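Local coordinates for beta-lactamase domain protein (Burkholderia ambifaria, PDB 5I0P), which binds two zinc ions in a metallo-beta-lactamase-type site and is probably a metal-dependent hydrolase, its natural substrate not established, at residues A[132-135]-A[136-140]; A[79-82]-A[83-86]; A[337-340]-A[341-345]. One frame throughout, in Å; residues are numbered along the deposited sequence.

Contact 1 of 3, residues A[132-135]-A[136-140]; sequences GEYM and FGCLM
C138 lays its sulfur over one face of the Y134 ring, a cysteine sulfur-aromatic contact between residues one turn apart on helix 131-141, the short helix that follows strand 126-130 in the metallo-beta-lactamase fold. SG is 3.7 Å from the ring centroid of Y134 and 21° off the ring normal, shifted toward the phenol end: its nearest ring atom is CZ of Y134, 3.4 Å from SG of C138. Two torsions bring the groups together. The ring of Y134 leaves with CG opposite the backbone N (chi1 177°), while SG of C138 turns back beside its own N (chi1 -72°), on the side of the preceding turn. Beneath them the helical bond from C138 N to Y134 O measures 2.8 Å. The ring is placed from farther out as well: its hydroxyl is hydrogen-bonded to P186 O, and Y189 stacks on it. On a different side of the helix, F136 and M140 pack within 136-140. E133, its carboxylate gripped by S214 OG and the backbone N atoms of C103 and E216, lies in the second shell of the zinc site, with its side chain about 3 Å, nearest atoms, from that of the zinc ligand H102, consistent with a role in positioning that ligand. Where the helix turns beneath this glutamate, G137 N donates to E133 O at 2.7 Å.

Contact 2 of 3, residues A[79-82]-A[83-86]; sequences RTHW and EQIF
R79, T80, H81 and W82 each accept an i+4 backbone hydrogen bond from E83, Q84, I85 and F86, the regular ladder of helix 76-88. This helix is the crossover of a beta-alpha-beta unit with strands 63-69 and 95-99. The bond from F86 N to W82 O is 2.8 Å long, and the same oxygen lies over one face of the F86 ring, 3.1 Å from its CG. With CG beside its own N (chi1 -59°), F86 folds back along the helix, bringing its CE1 to 3.5 Å from CE3 of W82. The six-membered ring of W82 and the F86 ring have planes 23° apart but are slid so far that they hardly overlap. I85 brings CG2 to 4.1 Å from CZ3 of W82, whose indole NE1 bonds to C71 O. W82 and I85 face strands 37-43 and 50-60, whereas F86 faces W123, which it meets edge-to-face, and L114 of helix 111-115. On another side of the helix, H81 and Q84 run side by side. The chemistry thus differs round the helix: the bond from ND1 of H81 to OE1 of Q84 is weak, at 3.4 Å, while E83 is tied down twice, OE2 by a salt bridge to R122 and OE1 by D119 N.

Contact 3 of 3, residues A[337-340]-A[341-345]; sequences EALA and HLNLL
H341 reaches back one turn along helix 333-347 and bonds to the carbonyl of E337 with its side chain as well as its backbone. Its CB lies 3.7 Å from A338 O, and with CG beside the backbone N (chi1 -65°) the imidazole is directed toward the preceding turn. CG passes 3.8 Å from E337 O. The next atom, ND1, makes the short bond: H341 ND1 donates to E337 O at 2.7 Å, with an N-H...O angle of 162°. The oxygen lies in the ring plane, yet the donor stands above the carbonyl plane. H341 N approaches the same oxygen of E337 from the opposite face, at 3.3 Å; one acceptor is held from two sides, and the backbone bond is the longer of the two. Next to ND1, CE1 of H341 meets CG of E337 at 3.7 Å. The E337 carboxylate is turned 54° from the imidazole and makes a weak hydrogen bond to V242 N; this side chain is poorly ordered. On another side, CD2 of L339 rests 3.6 Å from OD1 of N343, whose ND2 bonds to A251 O and P249 O. M320, R298 and L254, from helices 313-320, 284-308 and 253-260, touch H341, while A338 and L342 turn to I316. A largely buried helix packed against three others, with a histidine N-H returned to the i-4 carbonyl, fits the helical C-terminal domain of this family, which is probably related to the helix-turn-helix group.

Contact 2 comes first along the chain, on helix 76-88, then contact 1 on helix 131-141 and contact 3 on helix 333-347. Contacts 1 and 2 lie within the metallo-beta-lactamase domain, their centres 26 Å apart, and both helices flank the seven-stranded mixed sheet that includes strands 63-69, 95-99 and 126-130. Contact 3 belongs to the C-terminal domain, with its centre 24 Å from that of contact 1 and 41 Å from that of contact 2, across the centre of the chain. None touches another. The E133 side chain of contact 1 is about 8 Å, nearest atoms, from a zinc ion. Contact 1 thus borders the metal site, whereas contact 2 belongs to the sheet-and-helix scaffold and contact 3 to the helical packing of the C-terminal domain.

Contact 1 of 3, residues A[132-135]-A[136-140]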
loop_
_atom_site.group_PDB
_atom_site.type_symbol
_atom_site.label_atom_id
_atom_site.label_comp_id
_atom_site.label_asym_id
_atom_site.label_seq_id
_atom_site.Cartn_x
_atom_site.Cartn_y
_atom_site.Cartn_z
ATOM N N GLY A 132 -10.885 -1.748 8.328
ATOM C CA GLY A 132 -9.889 -0.853 8.892
ATOM C C GLY A 132 -9.492 0.245 7.919
ATOM O O GLY A 132 -9.431 1.419 8.282
ATOM N N GLU A 133 -9.288 -0.112 6.656
ATOM C CA GLU A 133 -8.880 0.888 5.677
ATOM C C GLU A 133 -10.001 1.868 5.394
ATOM O O GLU A 133 -9.784 3.083 5.395
ATOM C CB GLU A 133 -8.425 0.204 4.378
ATOM C CG GLU A 133 -7.270 -0.767 4.581
ATOM C CD GLU A 133 -5.957 -0.047 4.879
ATOM O OE1 GLU A 133 -5.869 1.171 4.581
ATOM O OE2 GLU A 133 -5.008 -0.698 5.387
ATOM N N TYR A 134 -11.222 1.360 5.197
ATOM C CA TYR A 134 -12.332 2.249 4.898
ATOM C C TYR A 134 -12.576 3.215 6.047
ATOM O O TYR A 134 -12.634 4.430 5.844
ATOM C CB TYR A 134 -13.585 1.435 4.595
ATOM C CG TYR A 134 -14.790 2.316 4.344
ATOM C CD1 TYR A 134 -14.942 3.006 3.161
ATOM C CD2 TYR A 134 -15.741 2.491 5.313
ATOM C CE1 TYR A 134 -16.053 3.834 2.955
ATOM C CE2 TYR A 134 -16.826 3.318 5.133
ATOM C CZ TYR A 134 -16.994 3.986 3.953
ATOM O OH TYR A 134 -18.113 4.802 3.781
ATOM N N MET A 135 -12.673 2.692 7.268
ATOM C CA MET A 135 -12.883 3.519 8.456
ATOM C C MET A 135 -11.765 4.554 8.621
ATOM O O MET A 135 -12.028 5.753 8.765
ATOM C CB MET A 135 -12.930 2.603 9.678
ATOM C CG MET A 135 -14.149 2.723 10.539
ATOM S SD MET A 135 -15.625 2.328 9.654
ATOM C CE MET A 135 -16.159 0.897 10.594
ATOM N N PHE A 136 -10.502 4.111 8.563
ATOM C CA PHE A 136 -9.389 5.050 8.663
ATOM C C PHE A 136 -9.435 6.086 7.548
ATOM O O PHE A 136 -9.202 7.280 7.790
ATOM C CB PHE A 136 -8.045 4.323 8.619
ATOM C CG PHE A 136 -6.911 5.179 9.055
ATOM C CD1 PHE A 136 -7.037 5.984 10.159
ATOM C CD2 PHE A 136 -5.731 5.223 8.332
ATOM C CE1 PHE A 136 -5.992 6.804 10.557
ATOM C CE2 PHE A 136 -4.675 6.043 8.720
ATOM C CZ PHE A 136 -4.807 6.838 9.835
ATOM N N GLY A 137 -9.717 5.639 6.317
ATOM C CA GLY A 137 -9.878 6.574 5.214
ATOM C C GLY A 137 -10.965 7.596 5.487
ATOM O O GLY A 137 -10.786 8.794 5.246
ATOM N N CYS A 138 -12.104 7.140 6.002
ATOM C CA CYS A 138 -13.153 8.076 6.366
ATOM C C CYS A 138 -12.658 9.050 7.423
ATOM O O CYS A 138 -12.826 10.268 7.287
ATOM C CB CYS A 138 -14.393 7.317 6.833
ATOM S SG CYS A 138 -15.207 6.516 5.437
ATOM N N LEU A 139 -12.009 8.531 8.471
ATOM C CA LEU A 139 -11.507 9.406 9.526
ATOM C C LEU A 139 -10.606 10.489 8.953
ATOM O O LEU A 139 -10.733 11.667 9.304
ATOM C CB LEU A 139 -10.770 8.591 10.585
ATOM C CG LEU A 139 -11.244 9.000 11.973
ATOM C CD1 LEU A 139 -12.764 9.139 11.946
ATOM C CD2 LEU A 139 -10.805 8.016 13.048
ATOM N N MET A 140 -9.715 10.118 8.042
ATOM C CA MET A 140 -8.770 11.077 7.494
ATOM C C MET A 140 -9.369 12.025 6.465
ATOM O O MET A 140 -8.825 13.114 6.266
ATOM C CB MET A 140 -7.585 10.330 6.898
ATOM C CG MET A 140 -6.653 9.823 7.975
ATOM S SD MET A 140 -5.112 9.377 7.219
ATOM C CE MET A 140 -5.636 8.082 6.093
#

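Contact 2 of 3, residues A[79-82]-A[83-86]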
loop_
_atom_site.group_PDB
_atom_site.type_symbol
_atom_site.label_atom_id
_atom_site.label_comp_id
_atom_site.label_asym_id
_atom_site.label_seq_id
_atom_site.Cartn_x
_atom_site.Cartn_y
_atom_site.Cartn_z
ATOM N N ARG A 79 -7.648 11.634 -13.794
ATOM C CA ARG A 79 -9.054 11.633 -14.191
ATOM C C ARG A 79 -9.177 11.553 -15.711
ATOM O O ARG A 79 -9.964 10.761 -16.254
ATOM C CB ARG A 79 -9.710 12.904 -13.648
ATOM C CG ARG A 79 -10.940 12.721 -12.812
ATOM C CD ARG A 79 -10.998 13.660 -11.600
ATOM N NE ARG A 79 -10.738 15.076 -11.881
ATOM C CZ ARG A 79 -10.058 15.875 -11.052
ATOM N NH1 ARG A 79 -9.536 15.380 -9.917
ATOM N NH2 ARG A 79 -9.872 17.159 -11.353
ATOM N N THR A 80 -8.368 12.367 -16.409
ATOM C CA THR A 80 -8.356 12.400 -17.862
ATOM C C THR A 80 -7.991 11.035 -18.427
ATOM O O THR A 80 -8.581 10.590 -19.425
ATOM C CB THR A 80 -7.351 13.459 -18.355
ATOM O OG1 THR A 80 -7.716 14.762 -17.878
ATOM C CG2 THR A 80 -7.312 13.500 -19.909
ATOM N N HIS A 81 -7.003 10.360 -17.812
ATOM C CA HIS A 81 -6.590 9.046 -18.298
ATOM C C HIS A 81 -7.662 7.981 -18.030
ATOM O O HIS A 81 -7.881 7.086 -18.859
ATOM C CB HIS A 81 -5.250 8.654 -17.674
ATOM C CG HIS A 81 -4.097 9.522 -18.094
ATOM N ND1 HIS A 81 -4.064 10.195 -19.300
ATOM C CD2 HIS A 81 -2.927 9.814 -17.473
ATOM C CE1 HIS A 81 -2.929 10.866 -19.396
ATOM N NE2 HIS A 81 -2.217 10.646 -18.308
ATOM N N TRP A 82 -8.354 8.064 -16.894
ATOM C CA TRP A 82 -9.472 7.154 -16.660
ATOM C C TRP A 82 -10.546 7.343 -17.724
ATOM O O TRP A 82 -11.056 6.363 -18.290
ATOM C CB TRP A 82 -10.069 7.382 -15.272
ATOM C CG TRP A 82 -9.546 6.504 -14.191
ATOM C CD1 TRP A 82 -9.024 6.911 -12.998
ATOM C CD2 TRP A 82 -9.506 5.069 -14.183
ATOM N NE1 TRP A 82 -8.659 5.819 -12.247
ATOM C CE2 TRP A 82 -8.935 4.676 -12.950
ATOM C CE3 TRP A 82 -9.877 4.076 -15.106
ATOM C CZ2 TRP A 82 -8.763 3.329 -12.592
ATOM C CZ3 TRP A 82 -9.693 2.737 -14.760
ATOM C CH2 TRP A 82 -9.136 2.379 -13.510
ATOM N N GLU A 83 -10.894 8.606 -18.020
ATOM C CA GLU A 83 -11.899 8.858 -19.054
ATOM C C GLU A 83 -11.484 8.272 -20.386
ATOM O O GLU A 83 -12.325 7.739 -21.114
ATOM C CB GLU A 83 -12.182 10.349 -19.198
ATOM C CG GLU A 83 -13.116 10.877 -18.108
ATOM C CD GLU A 83 -14.487 10.220 -18.150
ATOM O OE1 GLU A 83 -15.036 9.950 -17.084
ATOM O OE2 GLU A 83 -15.004 9.949 -19.254
ATOM N N GLN A 84 -10.190 8.324 -20.703
ATOM C CA GLN A 84 -9.697 7.709 -21.926
ATOM C C GLN A 84 -9.801 6.190 -21.868
ATOM O O GLN A 84 -10.129 5.545 -22.873
ATOM C CB GLN A 84 -8.255 8.133 -22.183
ATOM C CG GLN A 84 -8.110 9.524 -22.776
ATOM C CD GLN A 84 -6.684 10.062 -22.693
ATOM O OE1 GLN A 84 -5.767 9.407 -22.164
ATOM N NE2 GLN A 84 -6.496 11.277 -23.206
ATOM N N ILE A 85 -9.535 5.595 -20.705
ATOM C CA ILE A 85 -9.666 4.145 -20.600
ATOM C C ILE A 85 -11.128 3.730 -20.690
ATOM O O ILE A 85 -11.458 2.701 -21.297
ATOM C CB ILE A 85 -9.005 3.634 -19.313
ATOM C CG1 ILE A 85 -7.488 3.471 -19.529
ATOM C CG2 ILE A 85 -9.716 2.350 -18.806
ATOM C CD1 ILE A 85 -6.646 4.078 -18.460
ATOM N N PHE A 86 -12.027 4.525 -20.104
ATOM C CA PHE A 86 -13.447 4.253 -20.261
ATOM C C PHE A 86 -13.838 4.279 -21.725
ATOM O O PHE A 86 -14.640 3.452 -22.181
ATOM C CB PHE A 86 -14.282 5.289 -19.502
ATOM C CG PHE A 86 -14.006 5.365 -18.020
ATOM C CD1 PHE A 86 -13.501 4.270 -17.323
ATOM C CD2 PHE A 86 -14.304 6.527 -17.323
ATOM C CE1 PHE A 86 -13.283 4.340 -15.930
ATOM C CE2 PHE A 86 -14.110 6.611 -15.938
ATOM C CZ PHE A 86 -13.591 5.520 -15.238
#

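Contact 3 of 3, residues A[337-340]-A[341-345]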
loop_
_atom_site.group_PDB
_atom_site.type_symbol
_atom_site.label_atom_id
_atom_site.label_comp_id
_atom_site.label_asym_id
_atom_site.label_seq_id
_atom_site.Cartn_x
_atom_site.Cartn_y
_atom_site.Cartn_z
ATOM N N GLU A 337 9.493 6.897 10.530
ATOM C CA GLU A 337 10.189 5.661 10.200
ATOM C C GLU A 337 11.236 5.338 11.265
ATOM O O GLU A 337 11.437 4.168 11.621
ATOM C CB GLU A 337 10.803 5.766 8.800
ATOM C CG GLU A 337 11.362 4.453 8.227
ATOM C CD GLU A 337 10.423 3.769 7.222
ATOM O OE1 GLU A 337 10.042 2.603 7.477
ATOM O OE2 GLU A 337 10.069 4.383 6.182
ATOM N N ALA A 338 11.935 6.359 11.773
ATOM C CA ALA A 338 12.888 6.118 12.856
ATOM C C ALA A 338 12.168 5.595 14.102
ATOM O O ALA A 338 12.628 4.642 14.737
ATOM C CB ALA A 338 13.688 7.389 13.145
ATOM N N LEU A 339 11.009 6.174 14.437
ATOM C CA LEU A 339 10.219 5.676 15.563
ATOM C C LEU A 339 9.803 4.213 15.392
ATOM O O LEU A 339 9.744 3.459 16.375
ATOM C CB LEU A 339 8.976 6.534 15.747
ATOM C CG LEU A 339 8.907 7.259 17.072
ATOM C CD1 LEU A 339 7.492 7.750 17.251
ATOM C CD2 LEU A 339 9.329 6.325 18.217
ATOM N N ALA A 340 9.503 3.790 14.165
ATOM C CA ALA A 340 9.153 2.395 13.932
ATOM C C ALA A 340 10.314 1.454 14.264
ATOM O O ALA A 340 10.101 0.363 14.798
ATOM C CB ALA A 340 8.683 2.217 12.492
ATOM N N HIS A 341 11.546 1.831 13.928
ATOM C CA HIS A 341 12.684 0.972 14.262
ATOM C C HIS A 341 12.984 1.011 15.752
ATOM O O HIS A 341 13.302 -0.020 16.362
ATOM C CB HIS A 341 13.918 1.385 13.448
ATOM C CG HIS A 341 13.745 1.165 11.985
ATOM N ND1 HIS A 341 12.961 1.995 11.208
ATOM C CD2 HIS A 341 14.113 0.136 11.185
ATOM C CE1 HIS A 341 12.904 1.516 9.973
ATOM N NE2 HIS A 341 13.585 0.382 9.933
ATOM N N LEU A 342 12.906 2.196 16.355
ATOM C CA LEU A 342 13.112 2.290 17.791
ATOM C C LEU A 342 12.060 1.498 18.558
ATOM O O LEU A 342 12.394 0.805 19.524
ATOM C CB LEU A 342 13.115 3.745 18.229
ATOM C CG LEU A 342 14.360 4.522 17.824
ATOM C CD1 LEU A 342 14.094 6.033 17.926
ATOM C CD2 LEU A 342 15.514 4.117 18.708
ATOM N N ASN A 343 10.780 1.584 18.143
ATOM C CA ASN A 343 9.711 0.889 18.874
ATOM C C ASN A 343 9.838 -0.623 18.759
ATOM O O ASN A 343 9.489 -1.354 19.689
ATOM C CB ASN A 343 8.336 1.326 18.387
ATOM C CG ASN A 343 7.864 2.538 19.093
ATOM O OD1 ASN A 343 8.662 3.176 19.807
ATOM N ND2 ASN A 343 6.589 2.899 18.902
ATOM N N LEU A 344 10.293 -1.120 17.622
ATOM C CA LEU A 344 10.466 -2.559 17.509
ATOM C C LEU A 344 11.493 -3.043 18.526
ATOM O O LEU A 344 11.248 -4.010 19.266
ATOM C CB LEU A 344 10.864 -2.924 16.078
ATOM C CG LEU A 344 11.060 -4.375 15.662
ATOM C CD1 LEU A 344 11.053 -4.448 14.123
ATOM C CD2 LEU A 344 12.356 -5.013 16.214
ATOM N N LEU A 345 12.647 -2.360 18.583
ATOM C CA LEU A 345 13.701 -2.738 19.518
ATOM C C LEU A 345 13.221 -2.543 20.943
ATOM O O LEU A 345 13.456 -3.379 21.832
ATOM C CB LEU A 345 14.959 -1.892 19.253
ATOM C CG LEU A 345 15.642 -1.962 17.868
ATOM C CD1 LEU A 345 16.615 -0.810 17.640
ATOM C CD2 LEU A 345 16.328 -3.309 17.618
#